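PDB 3NYB: Poly(A) RNA polymerase protein 2 from Saccharomyces cerevisiae, which polymerises adenylate onto RNA 3' ends as the catalytic subunit of TRAMP, a nuclear RNA surveillance complex, probably marking its targets for decay. Local coordinates for residues K54-D59 against A100-K105; G66-D71 against P75-D80; S85-K90 against V136-T141; E113-A118 against I122-E127. The protein carries 1 engineered substitution. All coordinates share one frame; numbering follows the deposited sequence.

Contact 1 of 4, residues K54-D59 against A100-K105; sequences KQLWPD and ASHLKK
NE2 of Gln55 lies 3.2 Å from NE2 of His102, having come in at the rim of the imidazole and close to its plane. The amide itself is not laid along the ring: the two planes stand 74° apart, and the side chains cross at about a right angle. OE1, the other branch of the same amide, makes a weak hydrogen bond to Lys106 NZ, so both ends of the group are directed at the far end of helix 92-105. Leu56 approaches from another side. Its CD2 sits over one face of the His102 ring, 3.8 Å from the centroid, in a CH-pi contact displaced toward the ring rim. In the palm domain of this nucleotidyltransferase, helices 36-54 and 92-105 pack against the same side of the mixed sheet, and here the loop leaving the first is met by a side chain of the second. His102 can span the distance because its CG is anti to the backbone N (chi1 -179°), which carries the imidazole out from the helix toward the loop. With an alanine here, Leu56 would probably lose the flat surface beneath CD2, and the Gln55 amide would be freer to turn. On the loop side, Leu56 CB rests 3.5 Å above the indole plane of Trp57, whose ring in turn touches Leu87.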
# COMPACT_ATOMS: atom_id res chain seq x y z
N LYS A 54 -18.81 -27.99 -4.32
CA LYS A 54 -19.75 -28.67 -5.19
C LYS A 54 -20.49 -29.76 -4.42
O LYS A 54 -21.68 -29.98 -4.64
CB LYS A 54 -19.02 -29.29 -6.38
CG LYS A 54 -18.43 -28.29 -7.38
CD LYS A 54 -19.47 -27.28 -7.83
CE LYS A 54 -19.36 -27.00 -9.32
NZ LYS A 54 -17.95 -26.79 -9.76
N GLN A 55 -19.80 -30.44 -3.52
CA GLN A 55 -20.39 -31.53 -2.75
C GLN A 55 -21.58 -31.11 -1.89
O GLN A 55 -22.49 -31.91 -1.66
CB GLN A 55 -19.35 -32.22 -1.87
CG GLN A 55 -18.45 -33.15 -2.62
CD GLN A 55 -17.18 -33.44 -1.88
OE1 GLN A 55 -16.33 -34.19 -2.34
NE2 GLN A 55 -17.04 -32.83 -0.71
N LEU A 56 -21.54 -29.89 -1.37
CA LEU A 56 -22.67 -29.36 -0.61
C LEU A 56 -23.72 -28.77 -1.54
O LEU A 56 -24.92 -29.01 -1.38
CB LEU A 56 -22.22 -28.26 0.37
CG LEU A 56 -21.27 -28.62 1.51
CD1 LEU A 56 -21.17 -27.47 2.48
CD2 LEU A 56 -21.72 -29.89 2.22
N TRP A 57 -23.25 -28.00 -2.51
CA TRP A 57 -24.11 -27.28 -3.44
C TRP A 57 -23.53 -27.42 -4.83
O TRP A 57 -22.67 -26.63 -5.21
CB TRP A 57 -24.17 -25.80 -3.06
CG TRP A 57 -24.47 -25.58 -1.61
CD1 TRP A 57 -25.67 -25.78 -0.98
CD2 TRP A 57 -23.57 -25.12 -0.60
NE1 TRP A 57 -25.58 -25.47 0.35
CE2 TRP A 57 -24.27 -25.06 0.62
CE3 TRP A 57 -22.21 -24.75 -0.59
CZ2 TRP A 57 -23.71 -24.65 1.82
CZ3 TRP A 57 -21.64 -24.34 0.60
CH2 TRP A 57 -22.39 -24.29 1.79
N PRO A 58 -23.98 -28.43 -5.58
CA PRO A 58 -23.46 -28.72 -6.93
C PRO A 58 -23.62 -27.55 -7.90
O PRO A 58 -22.95 -27.53 -8.94
CB PRO A 58 -24.29 -29.94 -7.37
CG PRO A 58 -25.45 -29.98 -6.42
CD PRO A 58 -24.90 -29.49 -5.13
N ASP A 59 -24.48 -26.60 -7.55
CA ASP A 59 -24.67 -25.40 -8.36
C ASP A 59 -23.62 -24.30 -8.13
O ASP A 59 -23.46 -23.40 -8.96
CB ASP A 59 -26.06 -24.81 -8.13
CG ASP A 59 -27.16 -25.64 -8.76
OD1 ASP A 59 -26.83 -26.51 -9.61
OD2 ASP A 59 -28.34 -25.43 -8.42
N ALA A 100 -17.88 -24.97 6.97
CA ALA A 100 -16.86 -25.19 7.99
C ALA A 100 -16.89 -26.63 8.48
O ALA A 100 -15.91 -27.36 8.36
CB ALA A 100 -17.05 -24.24 9.17
N SER A 101 -18.03 -27.02 9.04
CA SER A 101 -18.20 -28.38 9.51
C SER A 101 -17.70 -29.38 8.47
O SER A 101 -17.04 -30.36 8.80
CB SER A 101 -19.67 -28.64 9.81
OG SER A 101 -19.80 -29.51 10.90
N HIS A 102 -17.99 -29.10 7.20
CA HIS A 102 -17.67 -30.01 6.10
C HIS A 102 -16.17 -30.03 5.76
O HIS A 102 -15.58 -31.09 5.53
CB HIS A 102 -18.53 -29.64 4.88
CG HIS A 102 -18.32 -30.52 3.68
ND1 HIS A 102 -18.02 -30.02 2.43
CD2 HIS A 102 -18.39 -31.87 3.54
CE1 HIS A 102 -17.91 -31.02 1.57
NE2 HIS A 102 -18.12 -32.15 2.22
N LEU A 103 -15.57 -28.85 5.72
CA LEU A 103 -14.13 -28.74 5.47
C LEU A 103 -13.34 -29.54 6.51
O LEU A 103 -12.43 -30.29 6.15
CB LEU A 103 -13.70 -27.27 5.48
CG LEU A 103 -13.59 -26.58 4.13
CD1 LEU A 103 -14.32 -27.38 3.07
CD2 LEU A 103 -14.08 -25.13 4.17
N LYS A 104 -13.69 -29.38 7.78
CA LYS A 104 -13.00 -30.04 8.87
C LYS A 104 -13.07 -31.54 8.70
O LYS A 104 -12.06 -32.25 8.78
CB LYS A 104 -13.65 -29.66 10.20
CG LYS A 104 -13.93 -28.18 10.40
CD LYS A 104 -12.99 -27.53 11.42
CE LYS A 104 -13.54 -27.62 12.84
NZ LYS A 104 -12.56 -27.14 13.87
N LYS A 105 -14.28 -32.02 8.45
CA LYS A 105 -14.57 -33.44 8.27
C LYS A 105 -13.80 -34.05 7.09
O LYS A 105 -13.20 -35.13 7.21
CB LYS A 105 -16.08 -33.63 8.11
CG LYS A 105 -16.55 -35.06 7.97
CD LYS A 105 -17.70 -35.36 8.94
CE LYS A 105 -18.21 -36.80 8.81
NZ LYS A 105 -19.16 -37.00 7.67

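Contact 2 of 4, residues G66-D71 against P75-D80; sequences GSYSTD and PGSDID
Tyr68 lays its ring against Ile79, whose CG2 sits over the middle of one face, 3.4 Å from the centroid and 14° off the normal, a CH-pi contact with the two side chains crossing at about a right angle. Beyond the ring, the phenol OH lies 3.0 Å from the carbonyl O of Ser77. A water that accepts from Gly76 N at 3.0 Å sits near the ring plane, but its link to the phenol is doubtful. A phenylalanine in place of Tyr68 would keep the ring packing but would probably leave the Ser77 carbonyl without its phenol partner. Ser77 OG, placed between its backbone N and carbonyl carbon (chi1 68°), bonds Leu74 O and passes near Tyr68 CE2. In the next shell, the ring of Tyr73 stacks on Tyr68, while Ile79 is fixed by backbone bonds to His133 and Ala135. The turn carrying Tyr68 is drawn together by Gly66 O, which accepts from Ser69 N at 2.9 Å, from Thr70 N and from Ser69 OG. Thr70 OG1 closes the turn further on Ser67 O. A Gly-Ser turn followed by a strand that carries Asp80, with Asp78 just before it, matches the signature of the DNA polymerase beta-like nucleotidyltransferases, in whose relatives the paired acids bind the catalytic metal ions.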
# COMPACT_ATOMS: atom_id res chain seq x y z
N GLY A 66 -9.45 -10.20 -5.47
CA GLY A 66 -8.65 -9.38 -4.57
C GLY A 66 -7.16 -9.44 -4.83
O GLY A 66 -6.72 -9.58 -5.98
N SER A 67 -6.38 -9.34 -3.76
CA SER A 67 -4.93 -9.31 -3.86
C SER A 67 -4.37 -10.36 -4.80
O SER A 67 -3.36 -10.12 -5.47
CB SER A 67 -4.31 -9.49 -2.48
OG SER A 67 -4.58 -8.37 -1.66
N TYR A 68 -5.02 -11.52 -4.87
CA TYR A 68 -4.46 -12.63 -5.63
C TYR A 68 -4.83 -12.66 -7.12
O TYR A 68 -4.19 -13.37 -7.88
CB TYR A 68 -4.76 -13.98 -4.96
CG TYR A 68 -3.76 -14.38 -3.87
CD1 TYR A 68 -2.71 -15.25 -4.14
CD2 TYR A 68 -3.88 -13.89 -2.57
CE1 TYR A 68 -1.80 -15.63 -3.16
CE2 TYR A 68 -2.99 -14.26 -1.56
CZ TYR A 68 -1.94 -15.13 -1.87
OH TYR A 68 -1.04 -15.50 -0.89
N SER A 69 -5.83 -11.88 -7.53
CA SER A 69 -6.22 -11.81 -8.95
C SER A 69 -5.57 -10.61 -9.62
O SER A 69 -5.35 -10.60 -10.83
CB SER A 69 -7.74 -11.74 -9.12
OG SER A 69 -8.30 -10.74 -8.30
N THR A 70 -5.27 -9.59 -8.82
CA THR A 70 -4.24 -8.63 -9.15
C THR A 70 -3.03 -9.35 -8.63
O THR A 70 -3.12 -10.53 -8.30
CB THR A 70 -4.45 -7.29 -8.42
OG1 THR A 70 -4.31 -7.46 -7.01
CG2 THR A 70 -5.85 -6.75 -8.70
N ASP A 71 -1.89 -8.70 -8.53
CA ASP A 71 -0.78 -9.37 -7.87
C ASP A 71 -0.25 -8.46 -6.79
O ASP A 71 0.90 -8.04 -6.82
CB ASP A 71 0.29 -9.76 -8.87
CG ASP A 71 -0.07 -11.01 -9.65
OD1 ASP A 71 0.16 -12.13 -9.14
OD2 ASP A 71 -0.59 -10.86 -10.78
N PRO A 75 3.11 -12.92 0.21
CA PRO A 75 3.17 -14.38 0.35
C PRO A 75 2.71 -14.83 1.75
O PRO A 75 3.06 -14.17 2.74
CB PRO A 75 4.66 -14.69 0.15
CG PRO A 75 5.16 -13.54 -0.67
CD PRO A 75 4.40 -12.35 -0.18
N GLY A 76 1.95 -15.91 1.83
CA GLY A 76 1.40 -16.35 3.10
C GLY A 76 0.08 -15.68 3.46
O GLY A 76 -0.62 -16.16 4.34
N SER A 77 -0.27 -14.58 2.78
CA SER A 77 -1.56 -13.94 3.05
C SER A 77 -2.72 -14.80 2.57
O SER A 77 -2.54 -15.61 1.65
CB SER A 77 -1.64 -12.54 2.42
OG SER A 77 -1.67 -12.61 1.01
N ASP A 78 -3.88 -14.64 3.19
CA ASP A 78 -5.10 -15.36 2.78
C ASP A 78 -5.42 -15.03 1.35
O ASP A 78 -5.37 -13.86 0.94
CB ASP A 78 -6.33 -14.93 3.59
CG ASP A 78 -6.18 -15.13 5.07
OD1 ASP A 78 -5.26 -15.86 5.50
OD2 ASP A 78 -7.00 -14.54 5.80
N ILE A 79 -5.78 -16.05 0.58
CA ILE A 79 -6.32 -15.79 -0.74
C ILE A 79 -7.84 -15.84 -0.65
O ILE A 79 -8.41 -16.81 -0.14
CB ILE A 79 -5.70 -16.71 -1.83
CG1 ILE A 79 -6.66 -17.78 -2.29
CG2 ILE A 79 -4.43 -17.38 -1.33
CD1 ILE A 79 -5.88 -18.92 -2.92
N ASP A 80 -8.47 -14.76 -1.10
CA ASP A 80 -9.91 -14.57 -0.92
C ASP A 80 -10.73 -15.23 -2.02
O ASP A 80 -10.47 -15.03 -3.21
CB ASP A 80 -10.23 -13.08 -0.86
CG ASP A 80 -9.27 -12.31 0.03
OD1 ASP A 80 -9.27 -12.55 1.26
OD2 ASP A 80 -8.50 -11.47 -0.50
O HOH W 1 1.06 -16.79 -0.91

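Contact 3 of 4, residues S85-K90 against V136-T141; sequences SELGGK and VSFERT
Gly88 and Phe138 bring their backbones to 5.3 Å between CA atoms, yet the two chains exchange no direct hydrogen bond. Both belong to loops at one end of the palm sheet: residues 85-90 connect strand 79-83 to helix 92-105, and the run from Phe138 to Thr141 follows strand 132-137, the parallel neighbour of 79-83. An inverse gamma turn centred on Glu86 ends on Leu87, the residue that meets the aromatic ring. Phe138 holds CG anti to its carbonyl carbon (chi1 -59°), which turns the CD1-CE1 side of the ring to Leu87. Leu87 CB packs 3.8 Å from Phe138 CD1, and the Leu87 CD1 methyl adds a contact at CE1, the side chains crossing obliquely. The carbonyl oxygen of Leu87 lies over one face of the ring while accepting a hydrogen bond from Asn95 ND2. Phe138 also touches Ser92, Asn95 and Leu96 of helix 92-105 and Val83, thus filling the corner between loop, helix and sheet. Farther out, a water bridges the loops, accepting from Gly89 N and donating to Glu139 OE1, each at 2.9 Å. Where strand 132-137 ends, Ser137 OG donates to Glu139 O at 2.8 Å, approaching from above the carbonyl plane.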
# COMPACT_ATOMS: atom_id res chain seq x y z
N SER A 85 -23.38 -19.92 -5.56
CA SER A 85 -24.82 -20.25 -5.58
C SER A 85 -25.57 -19.19 -4.78
O SER A 85 -24.98 -18.54 -3.92
CB SER A 85 -25.10 -21.64 -5.02
OG SER A 85 -25.16 -22.60 -6.07
N GLU A 86 -26.86 -19.00 -5.06
CA GLU A 86 -27.64 -18.05 -4.27
C GLU A 86 -27.72 -18.50 -2.81
O GLU A 86 -28.72 -19.06 -2.37
CB GLU A 86 -29.04 -17.81 -4.86
CG GLU A 86 -29.72 -19.04 -5.46
CD GLU A 86 -31.01 -18.70 -6.20
OE1 GLU A 86 -31.91 -18.08 -5.59
OE2 GLU A 86 -31.13 -19.05 -7.39
N LEU A 87 -26.64 -18.24 -2.07
CA LEU A 87 -26.48 -18.74 -0.71
C LEU A 87 -26.19 -17.61 0.26
O LEU A 87 -26.08 -17.83 1.47
CB LEU A 87 -25.33 -19.76 -0.65
CG LEU A 87 -25.50 -21.08 -1.41
CD1 LEU A 87 -24.14 -21.69 -1.76
CD2 LEU A 87 -26.38 -22.08 -0.64
N GLY A 88 -26.05 -16.40 -0.27
CA GLY A 88 -25.68 -15.25 0.53
C GLY A 88 -26.81 -14.68 1.38
O GLY A 88 -27.63 -15.43 1.93
N GLY A 89 -26.85 -13.36 1.49
CA GLY A 89 -27.82 -12.68 2.32
C GLY A 89 -27.81 -13.19 3.74
O GLY A 89 -26.75 -13.44 4.32
N LYS A 90 -29.00 -13.35 4.32
CA LYS A 90 -29.13 -13.73 5.72
C LYS A 90 -28.87 -15.22 5.95
O LYS A 90 -28.67 -15.67 7.08
CB LYS A 90 -30.51 -13.31 6.25
CG LYS A 90 -30.67 -11.80 6.33
CD LYS A 90 -32.07 -11.39 6.75
CE LYS A 90 -32.09 -9.94 7.21
NZ LYS A 90 -31.50 -9.02 6.19
N VAL A 136 -12.99 -17.60 2.73
CA VAL A 136 -14.17 -17.77 1.88
C VAL A 136 -15.36 -16.95 2.35
O VAL A 136 -15.63 -16.87 3.54
CB VAL A 136 -14.62 -19.24 1.83
CG1 VAL A 136 -15.97 -19.33 1.15
CG2 VAL A 136 -13.60 -20.09 1.10
N SER A 137 -16.07 -16.37 1.39
CA SER A 137 -17.28 -15.61 1.66
C SER A 137 -18.22 -15.76 0.47
O SER A 137 -17.79 -16.17 -0.61
CB SER A 137 -16.92 -14.14 1.84
OG SER A 137 -16.48 -13.61 0.60
N PHE A 138 -19.50 -15.42 0.64
CA PHE A 138 -20.48 -15.51 -0.45
C PHE A 138 -20.69 -14.17 -1.13
O PHE A 138 -21.69 -13.95 -1.80
CB PHE A 138 -21.83 -16.04 0.05
CG PHE A 138 -21.75 -17.40 0.69
CD1 PHE A 138 -21.74 -18.55 -0.10
CD2 PHE A 138 -21.68 -17.54 2.06
CE1 PHE A 138 -21.66 -19.80 0.48
CE2 PHE A 138 -21.60 -18.79 2.64
CZ PHE A 138 -21.58 -19.91 1.86
N GLU A 139 -19.72 -13.28 -0.97
CA GLU A 139 -19.81 -11.92 -1.50
C GLU A 139 -18.42 -11.30 -1.53
O GLU A 139 -17.70 -11.35 -0.54
CB GLU A 139 -20.74 -11.11 -0.60
CG GLU A 139 -21.08 -9.71 -1.09
CD GLU A 139 -22.29 -9.13 -0.37
OE1 GLU A 139 -23.43 -9.50 -0.72
OE2 GLU A 139 -22.10 -8.30 0.54
N ARG A 140 -18.03 -10.73 -2.67
CA ARG A 140 -16.74 -10.04 -2.72
C ARG A 140 -16.70 -9.00 -1.62
O ARG A 140 -17.72 -8.40 -1.29
CB ARG A 140 -16.51 -9.39 -4.09
CG ARG A 140 -16.34 -10.42 -5.17
CD ARG A 140 -15.84 -9.86 -6.49
NE ARG A 140 -15.60 -10.98 -7.41
CZ ARG A 140 -16.57 -11.70 -7.96
NH1 ARG A 140 -17.85 -11.42 -7.71
NH2 ARG A 140 -16.27 -12.71 -8.76
N THR A 141 -15.53 -8.80 -1.03
CA THR A 141 -15.42 -7.90 0.11
C THR A 141 -14.90 -6.52 -0.27
O THR A 141 -14.94 -5.60 0.54
CB THR A 141 -14.54 -8.49 1.26
OG1 THR A 141 -13.22 -8.76 0.78
CG2 THR A 141 -15.17 -9.77 1.83
O HOH W 2 -24.74 -11.88 0.15

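Contact 4 of 4, residues E113-A118 against I122-E127; sequences EVVAKA and IIKFVE
Val115 and Ile122 exchange a reciprocal pair of backbone hydrogen bonds, Ile122 N to Val115 O at 2.7 Å and Val115 N to Ile122 O at 2.8 Å. Glu113 and Lys124 repeat the pattern two residues along: Lys124 N reaches Glu113 O at 2.8 Å on an almost straight line (176°), and Glu113 N returns a bond to Lys124 O at 3.0 Å. This is an antiparallel beta hairpin at the edge of the palm sheet, with strand 113-116 outermost within the chain. Between the two hydrogen-bonded pairs stands the non-hydrogen-bonded pair Val114 and Ile123. The strands are strongly twisted, their directions 136° apart. Alternation sorts the side chains: Ile123 shares its face with Val114 and packs on Leu96 and Leu103 of helix 92-105, whereas Glu113, Val115, Ile122 and Lys124 occupy the reverse face. There Val115 touches two neighbours, its CG2 meeting Ile122 CB at 3.8 Å and both of its methyls lying near the aliphatic chain of Lys124. Where the hairpin begins to turn, Ile122 CD1 reaches CB of Lys117, and strand 132-137 borders Ile122 through Ser137. Glu113 OE1 and Lys124 NZ come within 4.4 Å, too far for a salt bridge, though their opposite charges probably attract. The lysine chain rests its CD 3.6 Å from Val115 CG1 and bends about the CG-CD bond (chi3 63°).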
# COMPACT_ATOMS: atom_id res chain seq x y z
N GLU A 113 -11.96 -20.29 11.44
CA GLU A 113 -12.43 -19.12 12.17
C GLU A 113 -13.41 -18.28 11.36
O GLU A 113 -13.13 -17.89 10.23
CB GLU A 113 -11.25 -18.26 12.60
CG GLU A 113 -11.64 -16.99 13.33
CD GLU A 113 -10.44 -16.18 13.74
OE1 GLU A 113 -9.34 -16.46 13.21
OE2 GLU A 113 -10.60 -15.27 14.58
N VAL A 114 -14.57 -18.00 11.96
CA VAL A 114 -15.51 -17.03 11.40
C VAL A 114 -15.10 -15.58 11.74
O VAL A 114 -14.77 -15.27 12.89
CB VAL A 114 -16.94 -17.26 11.92
CG1 VAL A 114 -17.76 -16.01 11.73
CG2 VAL A 114 -17.57 -18.44 11.19
N VAL A 115 -15.09 -14.72 10.74
CA VAL A 115 -14.77 -13.31 10.94
C VAL A 115 -15.62 -12.46 10.01
O VAL A 115 -16.47 -12.98 9.29
CB VAL A 115 -13.29 -13.01 10.65
CG1 VAL A 115 -12.40 -14.10 11.21
CG2 VAL A 115 -13.06 -12.87 9.15
N ALA A 116 -15.38 -11.15 10.01
CA ALA A 116 -16.18 -10.25 9.19
C ALA A 116 -15.35 -9.13 8.58
O ALA A 116 -14.63 -8.43 9.28
CB ALA A 116 -17.33 -9.67 10.00
N LYS A 117 -15.46 -8.97 7.26
CA LYS A 117 -14.78 -7.88 6.58
C LYS A 117 -15.80 -6.85 6.10
O LYS A 117 -16.13 -6.77 4.91
CB LYS A 117 -13.94 -8.42 5.42
CG LYS A 117 -12.50 -7.91 5.39
CD LYS A 117 -11.67 -8.57 4.30
CE LYS A 117 -10.22 -8.13 4.35
NZ LYS A 117 -9.42 -8.64 3.19
N ALA A 118 -16.31 -6.07 7.05
CA ALA A 118 -17.27 -4.99 6.77
C ALA A 118 -18.70 -5.50 6.55
O ALA A 118 -19.29 -5.26 5.51
CB ALA A 118 -16.80 -4.16 5.57
N ILE A 122 -17.09 -14.03 6.92
CA ILE A 122 -16.02 -14.73 6.23
C ILE A 122 -15.49 -15.91 7.04
O ILE A 122 -15.49 -15.89 8.26
CB ILE A 122 -14.86 -13.79 5.92
CG1 ILE A 122 -15.30 -12.73 4.91
CG2 ILE A 122 -13.66 -14.55 5.39
CD1 ILE A 122 -14.29 -11.62 4.76
N ILE A 123 -15.04 -16.94 6.33
CA ILE A 123 -14.50 -18.14 6.96
C ILE A 123 -13.01 -18.27 6.58
O ILE A 123 -12.65 -18.34 5.40
CB ILE A 123 -15.31 -19.38 6.51
CG1 ILE A 123 -14.76 -20.66 7.10
CG2 ILE A 123 -15.30 -19.52 4.99
CD1 ILE A 123 -15.11 -21.86 6.25
N LYS A 124 -12.14 -18.26 7.59
CA LYS A 124 -10.69 -18.36 7.35
C LYS A 124 -10.20 -19.73 7.78
O LYS A 124 -10.64 -20.25 8.79
CB LYS A 124 -9.93 -17.30 8.13
CG LYS A 124 -10.33 -15.88 7.83
CD LYS A 124 -9.78 -14.94 8.90
CE LYS A 124 -8.26 -14.94 8.92
NZ LYS A 124 -7.71 -13.97 9.91
N PHE A 125 -9.27 -20.30 7.02
CA PHE A 125 -8.68 -21.59 7.38
C PHE A 125 -7.38 -21.86 6.63
O PHE A 125 -6.93 -21.05 5.82
CB PHE A 125 -9.68 -22.73 7.15
CG PHE A 125 -10.01 -22.97 5.70
CD1 PHE A 125 -9.34 -23.93 4.97
CD2 PHE A 125 -11.01 -22.22 5.07
CE1 PHE A 125 -9.64 -24.16 3.63
CE2 PHE A 125 -11.32 -22.44 3.74
CZ PHE A 125 -10.64 -23.41 3.01
N VAL A 126 -6.77 -23.00 6.91
CA VAL A 126 -5.57 -23.42 6.20
C VAL A 126 -5.79 -24.81 5.61
O VAL A 126 -6.12 -25.74 6.32
CB VAL A 126 -4.35 -23.47 7.14
CG1 VAL A 126 -3.16 -24.08 6.44
CG2 VAL A 126 -4.00 -22.07 7.63
N GLU A 127 -5.61 -24.94 4.30
CA GLU A 127 -5.64 -26.26 3.69
C GLU A 127 -4.34 -26.94 4.07
O GLU A 127 -3.25 -26.46 3.73
CB GLU A 127 -5.80 -26.19 2.18
CG GLU A 127 -6.19 -27.53 1.53
CD GLU A 127 -5.01 -28.45 1.32
OE1 GLU A 127 -4.96 -29.53 1.96
OE2 GLU A 127 -4.12 -28.11 0.51

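In the fold
All four contacts lie in or beside the five-stranded mixed sheet of the palm domain. Contact 2 joins the first two strands through their loop; contact 4 is the hairpin at the opposite edge. Contact 3 follows strands 79-83 and 132-137 to their ends, and its strand bonds the hairpin through Val136 N and Ile123 O. Contact 1, in the helical layer, reaches the hairpin through Leu103 and contact 3 through Trp57 and Leu87. Along the chain, contacts 1 and 3 interleave; contact 2 falls between the segments of contact 1, contact 4 between those of contact 3. Contacts 1 and 2 have centres about 23 Å apart, so the probable active-site turn is far from contact 1.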